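Oxidoreductase, short-chain dehydrogenase/reductase family (Aeromonas hydrophila subsp. hydrophila, PDB 3L6E) probably works as a nucleotide-dependent oxidoreductase of the short-chain dehydrogenase/reductase family, perhaps reducing 3-dehydrosphinganine in sphingolipid metabolism. Local coordinates at residues A[13-18]-A[176-181]; A[110-115]-A[153-158]. All coordinates share one frame; numbering follows the deposited sequence.

Contact 1. Residues A[13-18]-A[176-181]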
ATOM      1  N   SER A  13       3.140 -21.347  -5.625  1.00 27.64           N
ATOM      2  CA  SER A  13       2.874 -20.330  -6.668  1.00 27.55           C
ATOM      3  C   SER A  13       4.107 -19.442  -6.890  1.00 27.13           C
ATOM      4  O   SER A  13       4.968 -19.335  -6.010  1.00 27.26           O
ATOM      5  CB  SER A  13       1.668 -19.466  -6.281  1.00 27.76           C
ATOM      6  OG  SER A  13       1.931 -18.749  -5.074  1.00 37.29           O
ATOM      7  N   GLY A  14       4.203 -18.820  -8.063  1.00 26.66           N
ATOM      8  CA  GLY A  14       5.331 -17.935  -8.379  1.00 25.95           C
ATOM      9  C   GLY A  14       5.427 -16.880  -7.293  1.00 26.34           C
ATOM     10  O   GLY A  14       6.518 -16.561  -6.802  1.00 26.32           O
ATOM     11  N   LEU A  15       4.251 -16.380  -6.914  1.00 26.63           N
ATOM     12  CA  LEU A  15       4.049 -15.399  -5.856  1.00 26.42           C
ATOM     13  C   LEU A  15       4.445 -15.932  -4.483  1.00 24.55           C
ATOM     14  O   LEU A  15       5.228 -15.299  -3.769  1.00 23.76           O
ATOM     15  CB  LEU A  15       2.573 -15.008  -5.844  1.00 27.81           C
ATOM     16  CG  LEU A  15       2.081 -13.605  -5.498  1.00 48.85           C
ATOM     17  CD1 LEU A  15       0.998 -13.184  -6.489  1.00 29.12           C
ATOM     18  CD2 LEU A  15       1.537 -13.564  -4.078  1.00 29.38           C
ATOM     19  N   GLY A  16       3.884 -17.078  -4.103  1.00 24.06           N
ATOM     20  CA  GLY A  16       4.236 -17.712  -2.824  1.00 24.26           C
ATOM     21  C   GLY A  16       5.711 -18.082  -2.683  1.00 24.58           C
ATOM     22  O   GLY A  16       6.287 -17.945  -1.587  1.00 24.22           O
ATOM     23  N   ARG A  17       6.311 -18.547  -3.790  1.00 24.39           N
ATOM     24  CA  ARG A  17       7.757 -18.799  -3.882  1.00 24.97           C
ATOM     25  C   ARG A  17       8.519 -17.525  -3.564  1.00 25.00           C
ATOM     26  O   ARG A  17       9.345 -17.509  -2.650  1.00 25.83           O
ATOM     27  CB  ARG A  17       8.160 -19.272  -5.291  1.00 25.65           C
ATOM     28  CG  ARG A  17       8.416 -20.760  -5.493  1.00 40.37           C
ATOM     29  CD  ARG A  17       9.188 -21.020  -6.825  1.00 26.35           C
ATOM     30  NE  ARG A  17      10.085 -19.913  -7.186  1.00 40.44           N
ATOM     31  CZ  ARG A  17      11.400 -20.008  -7.393  1.00 26.30           C
ATOM     32  NH1 ARG A  17      12.099 -18.928  -7.704  1.00 39.66           N
ATOM     33  NH2 ARG A  17      12.020 -21.176  -7.295  1.00 40.34           N
ATOM     34  N   ALA A  18       8.225 -16.444  -4.294  1.00 23.53           N
ATOM     35  CA  ALA A  18       8.959 -15.188  -4.123  1.00 22.57           C
ATOM     36  C   ALA A  18       8.833 -14.635  -2.697  1.00 22.52           C
ATOM     37  O   ALA A  18       9.802 -14.140  -2.118  1.00 22.95           O
ATOM     38  CB  ALA A  18       8.498 -14.133  -5.157  1.00 22.12           C
ATOM     39  N   LEU A 176      -3.727  -7.508   0.485  1.00 18.22           N
ATOM     40  CA  LEU A 176      -2.745  -7.105  -0.522  1.00 18.13           C
ATOM     41  C   LEU A 176      -3.263  -7.452  -1.924  1.00 18.96           C
ATOM     42  O   LEU A 176      -3.713  -8.565  -2.143  1.00 18.17           O
ATOM     43  CB  LEU A 176      -1.405  -7.818  -0.275  1.00 17.28           C
ATOM     44  CG  LEU A 176      -0.878  -7.804   1.177  1.00 26.36           C
ATOM     45  CD1 LEU A 176       0.145  -8.890   1.416  1.00 18.43           C
ATOM     46  CD2 LEU A 176      -0.319  -6.459   1.579  1.00 16.72           C
ATOM     47  N   TYR A 177      -3.165  -6.493  -2.851  1.00 19.10           N
ATOM     48  CA  TYR A 177      -3.750  -6.607  -4.181  1.00 20.66           C
ATOM     49  C   TYR A 177      -2.739  -6.407  -5.324  1.00 20.90           C
ATOM     50  O   TYR A 177      -2.598  -5.304  -5.844  1.00 22.42           O
ATOM     51  CB  TYR A 177      -4.886  -5.586  -4.318  1.00 20.74           C
ATOM     52  CG  TYR A 177      -5.962  -5.709  -3.264  1.00 23.43           C
ATOM     53  CD1 TYR A 177      -5.764  -5.214  -1.946  1.00 21.10           C
ATOM     54  CD2 TYR A 177      -7.186  -6.288  -3.575  1.00 20.85           C
ATOM     55  CE1 TYR A 177      -6.777  -5.307  -0.987  1.00 23.16           C
ATOM     56  CE2 TYR A 177      -8.201  -6.387  -2.637  1.00 22.97           C
ATOM     57  CZ  TYR A 177      -8.001  -5.891  -1.346  1.00 21.79           C
ATOM     58  OH  TYR A 177      -9.015  -6.026  -0.417  1.00 23.82           O
ATOM     59  N   PRO A 178      -1.997  -7.448  -5.674  1.00 20.89           N
ATOM     60  CA  PRO A 178      -1.157  -7.390  -6.874  1.00 22.50           C
ATOM     61  C   PRO A 178      -2.029  -7.618  -8.094  1.00 24.39           C
ATOM     62  O   PRO A 178      -2.496  -8.732  -8.277  1.00 24.98           O
ATOM     63  CB  PRO A 178      -0.240  -8.615  -6.736  1.00 22.19           C
ATOM     64  CG  PRO A 178      -0.636  -9.311  -5.458  1.00 34.91           C
ATOM     65  CD  PRO A 178      -1.963  -8.774  -5.035  1.00 21.20           C
ATOM     66  N   SER A 179      -2.257  -6.588  -8.901  1.00 25.81           N
ATOM     67  CA  SER A 179      -3.021  -6.724 -10.145  1.00 27.53           C
ATOM     68  C   SER A 179      -2.102  -6.793 -11.346  1.00 30.29           C
ATOM     69  O   SER A 179      -1.433  -5.810 -11.682  1.00 29.81           O
ATOM     70  CB  SER A 179      -3.971  -5.548 -10.340  1.00 26.77           C
ATOM     71  OG  SER A 179      -5.175  -5.748  -9.635  1.00 41.06           O
ATOM     72  N   GLY A 180      -2.077  -7.952 -11.999  1.00 32.79           N
ATOM     73  CA  GLY A 180      -1.349  -8.098 -13.259  1.00 34.69           C
ATOM     74  C   GLY A 180      -0.211  -9.092 -13.186  1.00 36.71           C
ATOM     75  O   GLY A 180       0.818  -8.919 -13.846  1.00 37.01           O
ATOM     76  N   ILE A 181      -0.396 -10.135 -12.387  1.00 38.79           N
ATOM     77  CA  ILE A 181       0.591 -11.194 -12.286  1.00 42.03           C
ATOM     78  C   ILE A 181       0.404 -12.205 -13.443  1.00 45.72           C
ATOM     79  O   ILE A 181      -0.693 -12.329 -14.000  1.00 46.01           O
ATOM     80  CB  ILE A 181       0.563 -11.851 -10.876  1.00 41.79           C
ATOM     81  CG1 ILE A 181       1.932 -12.438 -10.517  1.00 52.11           C
ATOM     82  CG2 ILE A 181      -0.573 -12.867 -10.746  1.00 52.31           C
ATOM     83  CD1 ILE A 181       2.871 -11.448  -9.832  1.00 41.14           C
TER

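Contact 2. Residues A[110-115]-A[153-158]. Unlike the reference sequence in segment 110-115: Val110 (reference Ile).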
ATOM      1  N   VAL A 110     -13.291 -20.678   0.274  1.00 26.77           N
ATOM      2  CA  VAL A 110     -13.281 -21.671   1.338  1.00 26.07           C
ATOM      3  C   VAL A 110     -11.912 -21.737   2.013  1.00 25.60           C
ATOM      4  O   VAL A 110     -11.816 -21.739   3.248  1.00 25.43           O
ATOM      5  CB  VAL A 110     -13.706 -23.063   0.808  1.00 26.13           C
ATOM      6  CG1 VAL A 110     -13.567 -24.130   1.875  1.00 33.54           C
ATOM      7  CG2 VAL A 110     -15.138 -23.026   0.292  1.00 33.79           C
ATOM      8  N   SER A 111     -10.849 -21.778   1.212  1.00 24.93           N
ATOM      9  CA  SER A 111      -9.508 -21.810   1.777  1.00 23.02           C
ATOM     10  C   SER A 111      -9.302 -20.507   2.524  1.00 21.98           C
ATOM     11  O   SER A 111      -8.777 -20.510   3.634  1.00 22.10           O
ATOM     12  CB  SER A 111      -8.428 -22.041   0.709  1.00 23.12           C
ATOM     13  OG  SER A 111      -8.138 -20.860  -0.031  1.00 24.27           O
ATOM     14  N   THR A 112      -9.769 -19.400   1.947  1.00 21.00           N
ATOM     15  CA  THR A 112      -9.570 -18.105   2.591  1.00 20.74           C
ATOM     16  C   THR A 112     -10.250 -18.058   3.957  1.00 20.65           C
ATOM     17  O   THR A 112      -9.654 -17.601   4.928  1.00 20.04           O
ATOM     18  CB  THR A 112     -10.003 -16.915   1.719  1.00 20.27           C
ATOM     19  OG1 THR A 112      -9.205 -16.878   0.536  1.00 22.09           O
ATOM     20  CG2 THR A 112      -9.794 -15.603   2.458  1.00 20.71           C
ATOM     21  N   ILE A 113     -11.479 -18.552   4.019  1.00 21.69           N
ATOM     22  CA  ILE A 113     -12.262 -18.570   5.269  1.00 22.38           C
ATOM     23  C   ILE A 113     -11.671 -19.486   6.343  1.00 22.41           C
ATOM     24  O   ILE A 113     -11.595 -19.105   7.512  1.00 22.23           O
ATOM     25  CB  ILE A 113     -13.738 -18.905   5.000  1.00 22.22           C
ATOM     26  CG1 ILE A 113     -14.387 -17.724   4.266  1.00 33.80           C
ATOM     27  CG2 ILE A 113     -14.481 -19.199   6.309  1.00 33.91           C
ATOM     28  CD1 ILE A 113     -15.814 -17.933   3.844  1.00 22.44           C
ATOM     29  N   LEU A 114     -11.245 -20.678   5.937  1.00 23.10           N
ATOM     30  CA  LEU A 114     -10.692 -21.671   6.858  1.00 24.17           C
ATOM     31  C   LEU A 114      -9.320 -21.266   7.407  1.00 25.50           C
ATOM     32  O   LEU A 114      -9.039 -21.458   8.588  1.00 26.52           O
ATOM     33  CB  LEU A 114     -10.607 -23.038   6.186  1.00 24.35           C
ATOM     34  CG  LEU A 114     -11.900 -23.756   5.801  1.00 32.14           C
ATOM     35  CD1 LEU A 114     -11.581 -24.825   4.776  1.00 24.84           C
ATOM     36  CD2 LEU A 114     -12.625 -24.358   7.014  1.00 24.57           C
ATOM     37  N   VAL A 115      -8.474 -20.692   6.557  1.00 25.31           N
ATOM     38  CA  VAL A 115      -7.186 -20.193   7.031  1.00 25.31           C
ATOM     39  C   VAL A 115      -7.406 -19.051   8.034  1.00 24.76           C
ATOM     40  O   VAL A 115      -6.726 -18.969   9.062  1.00 25.14           O
ATOM     41  CB  VAL A 115      -6.279 -19.784   5.851  1.00 25.24           C
ATOM     42  CG1 VAL A 115      -5.045 -18.995   6.317  1.00 28.47           C
ATOM     43  CG2 VAL A 115      -5.868 -21.022   5.067  1.00 29.15           C
ATOM     44  N   TRP A 153     -14.084 -10.375  -5.039  1.00 26.36           N
ATOM     45  CA  TRP A 153     -15.055  -9.598  -4.245  1.00 27.11           C
ATOM     46  C   TRP A 153     -15.630 -10.356  -3.041  1.00 25.43           C
ATOM     47  O   TRP A 153     -15.644  -9.822  -1.939  1.00 25.08           O
ATOM     48  CB  TRP A 153     -16.144  -8.939  -5.110  1.00 29.47           C
ATOM     49  CG  TRP A 153     -15.592  -7.726  -5.771  1.00 32.83           C
ATOM     50  CD1 TRP A 153     -15.210  -7.606  -7.079  1.00 31.61           C
ATOM     51  CD2 TRP A 153     -15.264  -6.480  -5.139  1.00 32.10           C
ATOM     52  NE1 TRP A 153     -14.698  -6.351  -7.312  1.00 32.52           N
ATOM     53  CE2 TRP A 153     -14.707  -5.640  -6.139  1.00 33.04           C
ATOM     54  CE3 TRP A 153     -15.403  -5.981  -3.829  1.00 33.19           C
ATOM     55  CZ2 TRP A 153     -14.291  -4.319  -5.872  1.00 32.87           C
ATOM     56  CZ3 TRP A 153     -14.987  -4.670  -3.560  1.00 33.09           C
ATOM     57  CH2 TRP A 153     -14.432  -3.855  -4.582  1.00 33.69           C
ATOM     58  N   GLY A 154     -16.046 -11.599  -3.241  1.00 24.57           N
ATOM     59  CA  GLY A 154     -16.428 -12.464  -2.123  1.00 25.32           C
ATOM     60  C   GLY A 154     -15.392 -12.552  -1.005  1.00 25.90           C
ATOM     61  O   GLY A 154     -15.747 -12.475   0.177  1.00 25.56           O
HETATM   62  N   MSE A 155     -14.120 -12.706  -1.376  1.00 26.20           N
HETATM   63  CA  MSE A 155     -13.021 -12.795  -0.411  1.00 27.42           C
HETATM   64  C   MSE A 155     -12.838 -11.499   0.364  1.00 23.72           C
HETATM   65  O   MSE A 155     -12.637 -11.515   1.572  1.00 21.88           O
HETATM   66  CB  MSE A 155     -11.697 -13.154  -1.114  1.00 32.52           C
HETATM   67  CG  MSE A 155     -11.633 -14.595  -1.580  1.00 38.71           C
HETATM   68 SE   MSE A 155      -9.935 -15.056  -2.423  0.92 42.55          SE
HETATM   69  CE  MSE A 155     -10.204 -14.296  -4.195  1.00 38.46           C
ATOM     70  N   ARG A 156     -12.879 -10.385  -0.359  1.00 22.80           N
ATOM     71  CA  ARG A 156     -12.817  -9.063   0.234  1.00 23.02           C
ATOM     72  C   ARG A 156     -14.006  -8.812   1.151  1.00 22.83           C
ATOM     73  O   ARG A 156     -13.847  -8.251   2.235  1.00 22.92           O
ATOM     74  CB  ARG A 156     -12.765  -8.008  -0.852  1.00 23.88           C
ATOM     75  CG  ARG A 156     -12.525  -6.604  -0.346  1.00 36.95           C
ATOM     76  CD  ARG A 156     -12.285  -5.671  -1.511  1.00 25.82           C
ATOM     77  NE  ARG A 156     -11.943  -4.321  -1.072  1.00 37.21           N
ATOM     78  CZ  ARG A 156     -11.414  -3.384  -1.855  1.00 26.49           C
ATOM     79  NH1 ARG A 156     -11.154  -3.637  -3.136  1.00 36.86           N
ATOM     80  NH2 ARG A 156     -11.145  -2.183  -1.348  1.00 37.13           N
ATOM     81  N   GLY A 157     -15.195  -9.235   0.717  1.00 22.30           N
ATOM     82  CA  GLY A 157     -16.396  -9.086   1.542  1.00 22.29           C
ATOM     83  C   GLY A 157     -16.172  -9.750   2.890  1.00 21.47           C
ATOM     84  O   GLY A 157     -16.284  -9.113   3.925  1.00 20.73           O
ATOM     85  N   PHE A 158     -15.807 -11.025   2.854  1.00 22.03           N
ATOM     86  CA  PHE A 158     -15.527 -11.809   4.051  1.00 23.11           C
ATOM     87  C   PHE A 158     -14.482 -11.136   4.950  1.00 23.80           C
ATOM     88  O   PHE A 158     -14.729 -10.924   6.130  1.00 24.98           O
ATOM     89  CB  PHE A 158     -15.067 -13.236   3.683  1.00 22.77           C
ATOM     90  CG  PHE A 158     -14.565 -14.028   4.867  1.00 28.19           C
ATOM     91  CD1 PHE A 158     -15.457 -14.579   5.780  1.00 22.77           C
ATOM     92  CD2 PHE A 158     -13.205 -14.188   5.088  1.00 22.54           C
ATOM     93  CE1 PHE A 158     -14.996 -15.295   6.885  1.00 28.37           C
ATOM     94  CE2 PHE A 158     -12.733 -14.890   6.197  1.00 28.40           C
ATOM     95  CZ  PHE A 158     -13.635 -15.457   7.090  1.00 22.20           C
TER

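Contact 1. Residues A[13-18]-A[176-181]
Leu15 sits within the glycine-rich TGxxxGxG turn of a Rossmann fold, the short-chain dehydrogenase signature that probably receives the nucleotide, and from there its side chain reaches Pro178 and Ile181 on strand 171-181, which lies between strands 128-137 and 217-226 of the parallel sheet. One branch does the touching: methyl CD1 of Leu15 lies 4.3 Å from CG of the Pro178 ring and 4.2 Å from CG1 of Ile181. The contact is light and wholly apolar, burying 109 Å², and the nearest CA atoms, those of Leu15 and Ile181, are 8.4 Å apart. Gly180, with a positive phi of 117°, turns the chain after Ser179, and both Pro178 and Ile181 point toward the helix. In Ile181 the CG1 branch stands roughly opposite the backbone N (chi1 -153°), carrying it to the leucine methyl. The start of the helix is fixed by its own N-cap: OG of Ser13 accepts from N of Gly16 at 2.7 Å, and the same hydroxyl also bonds to the carbonyl of Gly10. Strand 128-137 supplies Val133 to both Leu15 and Pro178, and its backbone pairs with Leu176 (at Asn132 and Leu134) and with Pro178 (at Ser136); Met198 meets Pro178 and Ile181, while Met207 of helix 200-210 packs on Pro178 and that helix also meets Ala18.

Contact 2. Residues A[110-115]-A[153-158]
Ile113 lies squarely on the ring of Phe158, the tight part of a side-by-side pairing between two nearly parallel helices. Its CG1 stands 3.5 Å from the centroid of the Phe158 ring and only 5° off the ring normal, a CH-pi contact over one face. The rest of the isoleucine spreads across that face: CG2 comes to 3.9 Å from CZ of Phe158 and CD1 to 3.9 Å from CD1 of the ring. Phe158 gets there because its CG is anti to the backbone N (chi1 171°), which sends the ring across the gap between the helices. This tight pair lies toward the outside, partly exposed and touching a crystal neighbour, whereas the buried pair nearer the sheet makes the sparser contact. There OG1 of Thr112 touches the selenium SE of Met155, a selenomethionine, at 3.6 Å, the two side chains crossing at about a right angle; the hydroxyl's hydrogen bond goes instead to the carbonyl of Asn108, one turn earlier on its own helix. The axes of segments 110-115 and 153-158 approach to 10.2 Å and cross at -18°, a spacing bridged by side chains. Helices 98-123 and 145-165 cover one face of the parallel sheet: Thr112 rests on His83 of strand 80-84 and Asn132 of strand 128-137, Met155 on Leu134, and both touch Ala85, while Val115 and Leu114 turn to helix 61-75.

Contact 2 is nested within the long loop of chain that contact 1 closes, and the centres of the two contacts lie about 17 Å apart. Helix 145-165 leads on to strand 171-181, and the two touch where Tyr177 OH packs 3.5 Å from Arg156 NE. Strand 128-137 is the shared neighbour, giving Val133 to contact 1 and Asn132 to contact 2, with Leu134 touching Tyr177, Met155 and Arg156. Contact 1 belongs to the glycine-rich turn of the probable nucleotide site. Contact 2 joins the helix bearing Asn108 to the helix whose YxxxK sequence, ending just before Trp153, matches the active-site signature of the family.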